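Local coordinates for pollen-specific leucine-rich repeat extensin-like protein 1 (Arabidopsis thaliana, PDB 6TME), which probably works in the pollen-tube cell wall, where its leucine-rich repeat domain is thought to bind RALF signalling peptides, at residues Phe313-Phe318 / Asp337-Leu342; Met287-Asn292 / Ser309-Ser314; Leu92-Ile97 / Thr116-Phe121; Thr140-Phe145 / Leu161-Leu166. All blocks are in the same frame, centred on the assembly; numbering follows the deposited sequence.

Contact 1. Residues Phe313-Phe318 / Asp337-Leu342. With SO4 (sulfate ion), chain Q.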
# COMPACT_ATOMS: atom_id res chain seq x y z
N PHE A 313 -15.02 -16.30 -0.97
CA PHE A 313 -14.33 -17.37 -0.25
C PHE A 313 -14.13 -18.58 -1.16
O PHE A 313 -14.02 -19.72 -0.70
CB PHE A 313 -15.08 -17.75 1.03
CG PHE A 313 -16.58 -17.97 0.85
CD1 PHE A 313 -17.45 -16.89 0.72
CD2 PHE A 313 -17.10 -19.25 0.86
CE1 PHE A 313 -18.82 -17.09 0.57
CE2 PHE A 313 -18.47 -19.47 0.73
CZ PHE A 313 -19.34 -18.40 0.58
N SER A 314 -14.04 -18.32 -2.46
CA SER A 314 -13.94 -19.37 -3.46
C SER A 314 -12.55 -20.01 -3.43
O SER A 314 -11.60 -19.48 -2.85
CB SER A 314 -14.25 -18.78 -4.83
OG SER A 314 -13.21 -17.91 -5.20
N TYR A 315 -12.43 -21.18 -4.08
CA TYR A 315 -11.17 -21.93 -4.14
C TYR A 315 -10.58 -22.14 -2.75
O TYR A 315 -9.47 -21.68 -2.43
CB TYR A 315 -10.16 -21.25 -5.05
CG TYR A 315 -10.67 -21.22 -6.44
CD1 TYR A 315 -10.47 -22.31 -7.29
CD2 TYR A 315 -11.40 -20.14 -6.91
CE1 TYR A 315 -10.97 -22.31 -8.57
CE2 TYR A 315 -11.91 -20.13 -8.20
CZ TYR A 315 -11.69 -21.22 -9.02
OH TYR A 315 -12.19 -21.22 -10.29
N ASN A 316 -11.35 -22.86 -1.93
CA ASN A 316 -10.93 -23.30 -0.61
C ASN A 316 -11.45 -24.73 -0.42
O ASN A 316 -11.78 -25.43 -1.39
CB ASN A 316 -11.41 -22.31 0.45
CG ASN A 316 -10.54 -21.05 0.48
OD1 ASN A 316 -9.37 -21.12 0.86
ND2 ASN A 316 -11.09 -19.92 0.04
N PHE A 317 -11.55 -25.18 0.83
CA PHE A 317 -12.18 -26.49 1.08
C PHE A 317 -13.28 -26.37 2.12
O PHE A 317 -13.40 -27.21 3.03
CB PHE A 317 -11.16 -27.53 1.53
CG PHE A 317 -10.02 -27.72 0.58
CD1 PHE A 317 -10.04 -28.74 -0.35
CD2 PHE A 317 -8.92 -26.88 0.62
CE1 PHE A 317 -8.99 -28.93 -1.21
CE2 PHE A 317 -7.86 -27.07 -0.24
CZ PHE A 317 -7.91 -28.10 -1.17
N PHE A 318 -14.11 -25.33 2.04
CA PHE A 318 -15.26 -25.25 2.93
C PHE A 318 -16.25 -26.38 2.60
O PHE A 318 -16.53 -26.65 1.42
CB PHE A 318 -15.92 -23.87 2.81
CG PHE A 318 -15.02 -22.71 3.22
CD1 PHE A 318 -14.68 -22.52 4.56
CD2 PHE A 318 -14.53 -21.82 2.28
CE1 PHE A 318 -13.85 -21.45 4.94
CE2 PHE A 318 -13.70 -20.77 2.65
CZ PHE A 318 -13.37 -20.58 3.98
N ASP A 337 -18.62 -18.66 -3.90
CA ASP A 337 -18.27 -19.91 -3.22
C ASP A 337 -17.81 -20.99 -4.20
O ASP A 337 -17.80 -22.17 -3.85
CB ASP A 337 -19.44 -20.42 -2.36
CG ASP A 337 -20.67 -20.88 -3.19
OD1 ASP A 337 -20.70 -20.77 -4.45
OD2 ASP A 337 -21.65 -21.34 -2.54
N THR A 338 -17.42 -20.60 -5.40
CA THR A 338 -16.89 -21.50 -6.41
C THR A 338 -15.71 -22.34 -5.89
O THR A 338 -14.83 -21.83 -5.19
CB THR A 338 -16.42 -20.67 -7.62
OG1 THR A 338 -17.51 -19.87 -8.09
CG2 THR A 338 -15.86 -21.53 -8.73
N SER A 339 -15.71 -23.62 -6.26
CA SER A 339 -14.59 -24.51 -6.00
C SER A 339 -14.32 -24.64 -4.51
O SER A 339 -13.21 -24.42 -4.03
CB SER A 339 -13.33 -24.07 -6.72
OG SER A 339 -12.36 -25.10 -6.67
N ASN A 340 -15.36 -25.00 -3.78
CA ASN A 340 -15.17 -25.45 -2.42
C ASN A 340 -15.60 -26.91 -2.33
O ASN A 340 -15.52 -27.64 -3.32
CB ASN A 340 -15.94 -24.55 -1.46
CG ASN A 340 -15.13 -23.33 -1.02
OD1 ASN A 340 -14.16 -23.46 -0.26
ND2 ASN A 340 -15.48 -22.17 -1.52
N CYS A 341 -16.05 -27.34 -1.15
CA CYS A 341 -16.55 -28.70 -0.98
C CYS A 341 -17.99 -28.69 -0.49
O CYS A 341 -18.30 -29.31 0.52
CB CYS A 341 -15.67 -29.44 0.03
SG CYS A 341 -13.96 -29.54 -0.46
N LEU A 342 -18.86 -27.95 -1.16
CA LEU A 342 -20.22 -27.76 -0.67
C LEU A 342 -21.19 -28.62 -1.46
O LEU A 342 -21.20 -28.57 -2.69
CB LEU A 342 -20.64 -26.30 -0.76
CG LEU A 342 -19.65 -25.32 -0.13
CD1 LEU A 342 -19.86 -23.94 -0.75
CD2 LEU A 342 -19.83 -25.29 1.38
S SO4 Q . -15.45 -17.21 -10.06
O1 SO4 Q . -14.78 -18.04 -11.06
O2 SO4 Q . -15.48 -15.82 -10.52
O3 SO4 Q . -16.83 -17.65 -9.87
O4 SO4 Q . -14.72 -17.28 -8.80
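Both ends of the Asn340 side-chain amide are spent on the backbone of 313-318. ND2 donates to Phe313 O at 3.0 Å, almost straight (175°) and in the plane of its own amide, but arriving above the carbonyl plane; Asn316 ND2 grips the same oxygen from the opposite face. Asn340 OD1 accepts from Phe318 N at 3.0 Å. With CG anti to the carbonyl carbon (chi1 -88°), Asn340 runs alongside Phe318, and its OD1 comes obliquely within 3.0 Å of Phe318 CD2. A weak bond from Asn340 ND2 to Asp337 O adds a hold within its own loop. Asn340 thereby forms a rung of the asparagine ladder of the leucine-rich repeat solenoid: Asn316 ND2 reaches back to Phe289 O just as Asn340 ND2 reaches to Phe313 O. A leucine in place of Asn340 would probably leave Phe318 N without its acceptor and Phe313 O with one donor fewer. This is the C-terminal end, where a disulfide ties Cys341 to Cys354. Backbone bonds flank the amide, Tyr315 N to Thr338 O at 2.7 Å and Cys341 N to Phe318 O at 2.7 Å. Ser339 CB sits over a face of the Tyr315 ring, 3.7 Å from its centroid in a CH-pi contact, and the ring also stacks with Tyr291. A sulfate, probably from the crystallisation liquor, lies at the edge of this ring, its O3 2.9 Å from Thr338 OG1.

Contact 2. Residues Met287-Asn292 / Ser309-Ser314. With NAG (2-acetamido-2-deoxy-beta-D-glucopyranose), chain E; NAG (2-acetamido-2-deoxy-beta-D-glucopyranose), chain B.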
# COMPACT_ATOMS: atom_id res chain seq x y z
N MET A 287 -14.21 -8.40 1.80
CA MET A 287 -13.49 -9.46 2.50
C MET A 287 -13.29 -10.59 1.51
O MET A 287 -14.26 -11.12 0.96
CB MET A 287 -14.25 -9.93 3.75
CG MET A 287 -13.34 -10.70 4.72
SD MET A 287 -13.90 -10.72 6.44
CE MET A 287 -15.47 -11.53 6.30
N ASP A 288 -12.03 -10.95 1.28
CA ASP A 288 -11.63 -11.90 0.24
C ASP A 288 -10.69 -12.92 0.86
O ASP A 288 -9.56 -12.58 1.24
CB ASP A 288 -10.94 -11.19 -0.94
CG ASP A 288 -10.67 -12.14 -2.13
OD1 ASP A 288 -10.81 -13.36 -2.00
OD2 ASP A 288 -10.33 -11.65 -3.23
N PHE A 289 -11.13 -14.17 0.96
CA PHE A 289 -10.26 -15.26 1.38
C PHE A 289 -10.02 -16.27 0.28
O PHE A 289 -9.55 -17.38 0.56
CB PHE A 289 -10.84 -16.00 2.60
CG PHE A 289 -10.98 -15.15 3.82
CD1 PHE A 289 -9.89 -14.56 4.40
CD2 PHE A 289 -12.21 -14.97 4.40
CE1 PHE A 289 -10.02 -13.80 5.53
CE2 PHE A 289 -12.34 -14.22 5.54
CZ PHE A 289 -11.26 -13.62 6.09
N SER A 290 -10.36 -15.93 -0.97
CA SER A 290 -10.27 -16.91 -2.05
C SER A 290 -8.85 -17.46 -2.19
O SER A 290 -7.86 -16.84 -1.76
CB SER A 290 -10.75 -16.29 -3.37
OG SER A 290 -9.78 -15.40 -3.88
N TYR A 291 -8.75 -18.64 -2.78
CA TYR A 291 -7.48 -19.27 -3.17
C TYR A 291 -6.58 -19.49 -1.96
O TYR A 291 -5.46 -18.99 -1.87
CB TYR A 291 -6.76 -18.44 -4.23
CG TYR A 291 -7.43 -18.46 -5.56
CD1 TYR A 291 -7.19 -19.51 -6.45
CD2 TYR A 291 -8.28 -17.43 -5.94
CE1 TYR A 291 -7.81 -19.54 -7.67
CE2 TYR A 291 -8.91 -17.44 -7.17
CZ TYR A 291 -8.67 -18.51 -8.03
OH TYR A 291 -9.28 -18.54 -9.27
N ASN A 292 -7.10 -20.26 -1.02
CA ASN A 292 -6.35 -20.67 0.15
C ASN A 292 -6.64 -22.14 0.38
O ASN A 292 -7.06 -22.86 -0.53
CB ASN A 292 -6.72 -19.74 1.32
CG ASN A 292 -5.90 -18.47 1.30
OD1 ASN A 292 -4.69 -18.50 1.46
ND2 ASN A 292 -6.57 -17.34 1.09
N SER A 309 -20.36 -6.18 1.96
CA SER A 309 -21.08 -6.19 0.70
C SER A 309 -20.49 -7.13 -0.36
O SER A 309 -21.19 -7.46 -1.32
CB SER A 309 -21.18 -4.77 0.12
OG SER A 309 -19.96 -4.31 -0.42
N ASN A 310 -19.24 -7.56 -0.20
CA ASN A 310 -18.58 -8.44 -1.17
C ASN A 310 -17.73 -9.41 -0.36
O ASN A 310 -16.74 -9.01 0.27
CB ASN A 310 -17.73 -7.65 -2.17
CG ASN A 310 -17.30 -8.48 -3.37
OD1 ASN A 310 -17.89 -9.52 -3.66
ND2 ASN A 310 -16.29 -8.02 -4.09
N PHE A 311 -18.13 -10.68 -0.33
CA PHE A 311 -17.45 -11.69 0.47
C PHE A 311 -17.14 -12.87 -0.44
O PHE A 311 -18.04 -13.61 -0.84
CB PHE A 311 -18.31 -12.11 1.67
CG PHE A 311 -17.71 -13.21 2.53
CD1 PHE A 311 -16.34 -13.45 2.56
CD2 PHE A 311 -18.53 -14.00 3.33
CE1 PHE A 311 -15.81 -14.46 3.35
CE2 PHE A 311 -18.01 -15.01 4.13
CZ PHE A 311 -16.65 -15.24 4.14
N THR A 312 -15.86 -13.01 -0.78
CA THR A 312 -15.34 -14.00 -1.72
C THR A 312 -14.56 -15.05 -0.93
O THR A 312 -13.57 -14.73 -0.27
CB THR A 312 -14.40 -13.32 -2.74
OG1 THR A 312 -15.11 -12.31 -3.46
CG2 THR A 312 -13.77 -14.33 -3.71
N PHE A 313 -15.02 -16.30 -0.97
CA PHE A 313 -14.33 -17.37 -0.25
C PHE A 313 -14.13 -18.58 -1.16
O PHE A 313 -14.02 -19.72 -0.70
CB PHE A 313 -15.08 -17.75 1.03
CG PHE A 313 -16.58 -17.97 0.85
CD1 PHE A 313 -17.45 -16.89 0.72
CD2 PHE A 313 -17.10 -19.25 0.86
CE1 PHE A 313 -18.82 -17.09 0.57
CE2 PHE A 313 -18.47 -19.47 0.73
CZ PHE A 313 -19.34 -18.40 0.58
N SER A 314 -14.04 -18.32 -2.46
CA SER A 314 -13.94 -19.37 -3.46
C SER A 314 -12.55 -20.01 -3.43
O SER A 314 -11.60 -19.48 -2.85
CB SER A 314 -14.25 -18.78 -4.83
OG SER A 314 -13.21 -17.91 -5.20
C1 NAG E . -15.77 -8.72 -5.25
C2 NAG E . -15.63 -7.79 -6.45
C3 NAG E . -14.94 -8.53 -7.61
C4 NAG E . -13.59 -9.05 -7.15
C5 NAG E . -13.75 -9.95 -5.93
C6 NAG E . -12.42 -10.31 -5.30
C7 NAG E . -17.43 -6.11 -6.41
C8 NAG E . -18.76 -5.71 -6.97
N2 NAG E . -16.91 -7.26 -6.88
O3 NAG E . -14.75 -7.63 -8.69
O4 NAG E . -12.90 -9.72 -8.21
O5 NAG E . -14.49 -9.27 -4.90
O6 NAG E . -11.87 -9.19 -4.62
O7 NAG E . -16.85 -5.44 -5.56
C1 NAG B . -10.62 -12.07 -10.26
C2 NAG B . -11.25 -11.73 -8.91
C3 NAG B . -12.04 -10.42 -9.01
C4 NAG B . -11.18 -9.32 -9.62
C5 NAG B . -10.49 -9.78 -10.90
C6 NAG B . -9.47 -8.80 -11.42
C7 NAG B . -11.80 -13.59 -7.40
C8 NAG B . -12.78 -14.68 -7.08
N2 NAG B . -12.10 -12.82 -8.45
O1 NAG B . -9.88 -13.25 -10.17
O4 NAG B . -12.01 -8.21 -9.94
O5 NAG B . -9.78 -11.01 -10.67
O6 NAG B . -8.46 -9.46 -12.17
O7 NAG B . -10.77 -13.42 -6.73
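Two neighbouring parallel strands of the concave leucine-rich repeat face meet here at a glycosylation site, Met287 pairing with Phe311 and Asp288 with Thr312. Met287 N donates to Asn310 O and Thr312 N to Met287 O, both at 3.0 Å; Phe289 N to Thr312 O (2.8 Å) and Tyr291 N to Ser314 O carry the ladder on. Asp288 and Thr312 lie side by side on the glycan side. Asp288 OD1 takes Ser290 N at 2.8 Å, an Asx turn, and Ser290 OG on its syn lone pair. Asn310 ND2, hydrogen-bonded to Gln286 OE1, is joined covalently to C1 of a sugar whose O6 makes a weak hydrogen bond to Asp288 OD2, while Thr312 CG2 touches C8 of a second sugar at 3.5 Å. The inward residues are apolar. Phe311 is sandwiched: Phe313 CD1 stands over the ring centre on one face, and Met287 CE, swung round by its bent chain (chi3 61°), lies toward the rim of the other. Phe289 CD2 meets the Phe311 edge at CE1, 3.8 Å away. Helix 300-303 packs on Met287 and Phe311 through Ile302; strand 262-264 adjoins Asp288 through backbone bonds, and strand 334-336 borders Phe311 and Thr312.

Contact 3. Residues Leu92-Ile97 / Thr116-Phe121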
# COMPACT_ATOMS: atom_id res chain seq x y z
N LEU A 92 11.97 31.89 -0.07
CA LEU A 92 11.48 31.00 -1.11
C LEU A 92 12.31 29.72 -1.10
O LEU A 92 13.55 29.80 -1.11
CB LEU A 92 11.59 31.66 -2.49
CG LEU A 92 10.96 30.94 -3.69
CD1 LEU A 92 9.45 30.87 -3.55
CD2 LEU A 92 11.35 31.64 -5.00
N VAL A 93 11.64 28.56 -1.10
CA VAL A 93 12.31 27.25 -1.08
C VAL A 93 11.65 26.31 -2.07
O VAL A 93 10.47 26.47 -2.42
CB VAL A 93 12.32 26.60 0.33
CG1 VAL A 93 12.91 27.53 1.39
CG2 VAL A 93 10.91 26.14 0.73
N VAL A 94 12.42 25.32 -2.54
CA VAL A 94 11.89 24.21 -3.32
C VAL A 94 11.32 23.19 -2.33
O VAL A 94 12.07 22.55 -1.58
CB VAL A 94 12.96 23.58 -4.22
CG1 VAL A 94 12.43 22.28 -4.85
CG2 VAL A 94 13.40 24.55 -5.31
N ALA A 95 10.00 23.05 -2.32
CA ALA A 95 9.30 22.26 -1.32
C ALA A 95 8.74 20.98 -1.88
O ALA A 95 8.37 20.08 -1.11
CB ALA A 95 8.15 23.08 -0.70
N GLY A 96 8.68 20.87 -3.20
CA GLY A 96 8.03 19.74 -3.81
C GLY A 96 8.60 19.41 -5.17
O GLY A 96 9.03 20.29 -5.93
N ILE A 97 8.62 18.12 -5.47
CA ILE A 97 8.97 17.61 -6.78
C ILE A 97 7.83 16.69 -7.19
O ILE A 97 7.37 15.88 -6.39
CB ILE A 97 10.30 16.84 -6.72
CG1 ILE A 97 11.42 17.79 -6.29
CG2 ILE A 97 10.55 16.14 -8.04
CD1 ILE A 97 11.88 18.73 -7.37
N THR A 116 17.07 20.28 0.55
CA THR A 116 16.78 20.02 1.96
C THR A 116 15.43 20.55 2.41
O THR A 116 15.02 20.26 3.53
CB THR A 116 17.86 20.63 2.87
OG1 THR A 116 18.04 22.01 2.55
CG2 THR A 116 19.21 19.89 2.73
N ASP A 117 14.72 21.30 1.57
CA ASP A 117 13.40 21.78 1.95
C ASP A 117 12.27 20.92 1.38
O ASP A 117 11.11 21.22 1.63
CB ASP A 117 13.23 23.24 1.51
CG ASP A 117 14.29 24.16 2.11
OD1 ASP A 117 14.44 24.11 3.36
OD2 ASP A 117 15.00 24.87 1.36
N VAL A 118 12.59 19.89 0.60
CA VAL A 118 11.55 19.12 -0.06
C VAL A 118 10.80 18.27 0.96
O VAL A 118 11.41 17.58 1.78
CB VAL A 118 12.15 18.26 -1.18
CG1 VAL A 118 11.16 17.20 -1.60
CG2 VAL A 118 12.49 19.11 -2.36
N ALA A 119 9.48 18.36 0.93
CA ALA A 119 8.61 17.52 1.73
C ALA A 119 7.72 16.64 0.88
O ALA A 119 7.15 15.67 1.40
CB ALA A 119 7.74 18.37 2.66
N LEU A 120 7.60 16.94 -0.40
CA LEU A 120 6.75 16.18 -1.30
C LEU A 120 7.61 15.71 -2.45
O LEU A 120 8.28 16.51 -3.11
CB LEU A 120 5.59 17.05 -1.77
CG LEU A 120 4.54 16.49 -2.71
CD1 LEU A 120 3.29 17.28 -2.38
CD2 LEU A 120 4.93 16.67 -4.20
N PHE A 121 7.60 14.40 -2.69
CA PHE A 121 8.38 13.82 -3.78
C PHE A 121 7.52 12.76 -4.48
O PHE A 121 7.34 11.65 -3.97
CB PHE A 121 9.69 13.25 -3.23
CG PHE A 121 10.66 12.84 -4.29
CD1 PHE A 121 11.54 13.76 -4.85
CD2 PHE A 121 10.70 11.52 -4.73
CE1 PHE A 121 12.45 13.37 -5.83
CE2 PHE A 121 11.61 11.13 -5.69
CZ PHE A 121 12.48 12.07 -6.25
O HOH W 1 15.08 25.17 -1.38
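Val94, Gly96 and Ile97 lie against Val118, Leu120 and Phe121 where the first parallel strands of the leucine-rich repeat solenoid meet, close to its N-terminal end. The chain of 92-97 is kinked by a classic beta bulge: Ala95 and Gly96 both face Phe81 of the antiparallel strand 80-85. Backbone bonds fix the register. Ala95 O accepts from Ala119 N at 2.9 Å, the donor standing above the carbonyl plane, and more weakly from Leu120 N at 3.3 Å. Ile97 N then donates to Leu120 O at 2.9 Å, so that the ladder continues past the bulge. Gly96 has no side chain to meet Leu120, whose CD2 approaches Ile97 O. Apolar contacts fill the inward side. Val94 and Val118 lie side by side, CG1 of the first against CG2 of the second at 4.0 Å. The Phe121 ring, with CG anti to the backbone N (chi1 -171°), runs alongside Ile97 and puts CD1 3.8 Å from Ile97 CB. Helix 43-56 covers this side, Ala47 on Val94 and Trp54 on Ile97. Polar contacts gather round Asp117. Its backbone O is hydrogen-bonded to an aromatic side chain of another protein chain, and aromatic packing from that chain also reaches Val93, Ala95 and Ala119. The Asp117 side chain crosses Val93 at about a right angle, its carboxylate against an apolar branch, with OD2 3.4 Å from Val93 CB. One water joins the two segments, accepting from Val94 N at 2.9 Å and donating to Asp117 OD2 at 2.8 Å.

Contact 4. Residues Thr140-Phe145 / Leu161-Leu166. With EDO (1,2-ethanediol), chain T; SO4 (sulfate ion), chain I.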
# COMPACT_ATOMS: atom_id res chain seq x y z
N THR A 140 15.04 16.25 5.60
CA THR A 140 14.45 15.99 6.90
C THR A 140 12.98 16.37 6.99
O THR A 140 12.32 15.99 7.97
CB THR A 140 15.25 16.72 7.97
OG1 THR A 140 15.05 18.14 7.82
CG2 THR A 140 16.75 16.40 7.81
N LEU A 141 12.46 17.10 6.02
CA LEU A 141 11.04 17.44 6.01
C LEU A 141 10.21 16.44 5.20
O LEU A 141 9.00 16.63 5.06
CB LEU A 141 10.85 18.85 5.44
CG LEU A 141 11.72 19.96 6.03
CD1 LEU A 141 11.32 21.31 5.44
CD2 LEU A 141 11.62 19.95 7.57
N MET A 142 10.85 15.41 4.65
CA MET A 142 10.12 14.43 3.85
C MET A 142 8.89 13.93 4.60
O MET A 142 8.96 13.51 5.76
CB MET A 142 11.01 13.25 3.49
CG MET A 142 10.40 12.38 2.44
SD MET A 142 10.06 13.36 0.96
CE MET A 142 11.70 13.35 0.21
N TYR A 143 7.76 14.03 3.93
CA TYR A 143 6.43 13.73 4.43
C TYR A 143 5.70 12.71 3.57
O TYR A 143 5.07 11.80 4.11
CB TYR A 143 5.64 15.05 4.48
CG TYR A 143 4.21 15.02 5.02
CD1 TYR A 143 3.94 15.27 6.36
CD2 TYR A 143 3.13 14.83 4.16
CE1 TYR A 143 2.65 15.28 6.85
CE2 TYR A 143 1.85 14.84 4.63
CZ TYR A 143 1.60 15.07 5.97
OH TYR A 143 0.30 15.09 6.42
N GLU A 144 5.81 12.82 2.24
CA GLU A 144 5.18 11.91 1.29
C GLU A 144 6.18 11.59 0.19
O GLU A 144 6.58 12.48 -0.58
CB GLU A 144 3.89 12.47 0.68
CG GLU A 144 3.90 13.92 0.26
CD GLU A 144 2.52 14.44 -0.13
OE1 GLU A 144 1.97 14.03 -1.19
OE2 GLU A 144 1.97 15.25 0.64
N PHE A 145 6.53 10.32 0.08
CA PHE A 145 7.56 9.83 -0.81
C PHE A 145 6.93 8.75 -1.66
O PHE A 145 6.51 7.71 -1.14
CB PHE A 145 8.74 9.26 -0.01
CG PHE A 145 9.97 9.08 -0.81
CD1 PHE A 145 10.76 10.18 -1.16
CD2 PHE A 145 10.40 7.79 -1.16
CE1 PHE A 145 11.94 10.00 -1.90
CE2 PHE A 145 11.57 7.60 -1.90
CZ PHE A 145 12.34 8.71 -2.27
N LEU A 161 13.62 5.34 6.69
CA LEU A 161 13.49 5.24 8.14
C LEU A 161 14.05 6.47 8.85
O LEU A 161 13.75 6.69 10.03
CB LEU A 161 14.18 3.99 8.65
CG LEU A 161 13.62 2.66 8.11
CD1 LEU A 161 14.57 1.50 8.41
CD2 LEU A 161 12.23 2.37 8.66
N SER A 162 14.85 7.27 8.16
CA SER A 162 15.50 8.40 8.79
C SER A 162 14.66 9.67 8.79
O SER A 162 15.08 10.67 9.36
CB SER A 162 16.84 8.68 8.10
OG SER A 162 16.62 9.33 6.86
N TRP A 163 13.47 9.65 8.19
CA TRP A 163 12.69 10.87 8.02
C TRP A 163 11.74 11.01 9.20
O TRP A 163 10.83 10.18 9.33
CB TRP A 163 11.93 10.85 6.71
CG TRP A 163 12.82 10.92 5.51
CD1 TRP A 163 13.97 11.64 5.39
CD2 TRP A 163 12.65 10.24 4.26
NE1 TRP A 163 14.52 11.46 4.15
CE2 TRP A 163 13.73 10.61 3.43
CE3 TRP A 163 11.68 9.36 3.76
CZ2 TRP A 163 13.88 10.13 2.12
CZ3 TRP A 163 11.83 8.87 2.46
CH2 TRP A 163 12.92 9.27 1.66
N PRO A 164 11.89 12.02 10.06
CA PRO A 164 11.03 12.12 11.26
C PRO A 164 9.60 12.59 10.99
O PRO A 164 8.76 12.53 11.90
CB PRO A 164 11.76 13.13 12.14
CG PRO A 164 12.55 14.01 11.13
CD PRO A 164 12.94 13.05 10.02
N SER A 165 9.27 13.06 9.80
CA SER A 165 7.95 13.57 9.50
C SER A 165 7.25 12.72 8.45
O SER A 165 6.23 13.13 7.90
CB SER A 165 8.05 15.03 9.02
OG SER A 165 8.13 15.92 10.13
N LEU A 166 7.79 11.55 8.16
CA LEU A 166 7.28 10.73 7.08
C LEU A 166 5.89 10.16 7.39
O LEU A 166 5.66 9.55 8.44
CB LEU A 166 8.27 9.61 6.79
CG LEU A 166 7.80 8.63 5.71
CD1 LEU A 166 7.63 9.35 4.41
CD2 LEU A 166 8.76 7.47 5.57
C1 EDO T . 7.07 19.22 8.43
O1 EDO T . 5.71 19.63 8.20
C2 EDO T . 7.72 18.87 7.10
O2 EDO T . 6.96 17.87 6.42
S SO4 I . -0.50 15.59 9.77
O1 SO4 I . -1.45 14.92 8.89
O2 SO4 I . 0.13 16.72 9.07
O3 SO4 I . -1.21 16.09 10.95
O4 SO4 I . 0.53 14.64 10.18
O HOH W 2 10.72 13.60 7.61
O HOH W 3 10.78 16.88 9.96
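Met142 lies flat along the Trp163 indole, its CB 3.6 Å from the centroid of the five-membered ring in a CH-pi contact and its CG over the six-membered ring near CE3. The Met142 chain starts anti to the backbone N (chi1 -167°) and then bends twice, which brings SD above the six-membered ring at a distance of 4.9 Å from its centroid, a Met-aromatic contact. The far edge of the indole points at Phe145: CH2 stands over the centre of that ring, edge-to-face, with the planes 51° apart. These side chains belong to the hydrophobic core between successive coils of the leucine-rich repeat solenoid; Trp163 opens a type I turn ahead of strand 168-170, and its NE1 is satisfied by Leu136 O. A serine at Trp163 is likely to leave Met142 and the Phe145 face without their aromatic partner and Leu136 O without this donor. The hydrogen-bonded links between the two segments run through water. One water donates to Thr140 O and to Met142 O (2.6 Å) and accepts from Ser165 N at 2.7 Å; a second joins Thr140 O to Ser165 OG. Beyond them, Tyr143 CD1 rests 3.5 Å from Ser165 O, and Tyr143 OH donates at 3.0 Å to O1 of a sulfate, probably from the crystallisation liquor, which Lys167 also holds.

The four contacts form two pairs toward opposite ends of one leucine-rich repeat solenoid. Contacts 3 and 4, with centres 12 Å apart, join directly: strands 120-122 and 144-146 are neighbours, Phe121 N lies 3.0 Å from Glu144 O, and the rings of Phe121 and Phe145 meet. Contacts 1 and 2, 10 Å apart, share Phe313 and Ser314. The two pairs do not touch: contacts 2 and 4 come no nearer than about 26 Å between closest atoms, and the centres of contacts 1 and 3 are about 51 Å apart. The attached glycan lies at contact 2 and reaches Ser314 of contact 1. Contacts 3 and 4 meet another protein chain of the assembly, as does contact 2 at Ser309; none touches contact 1.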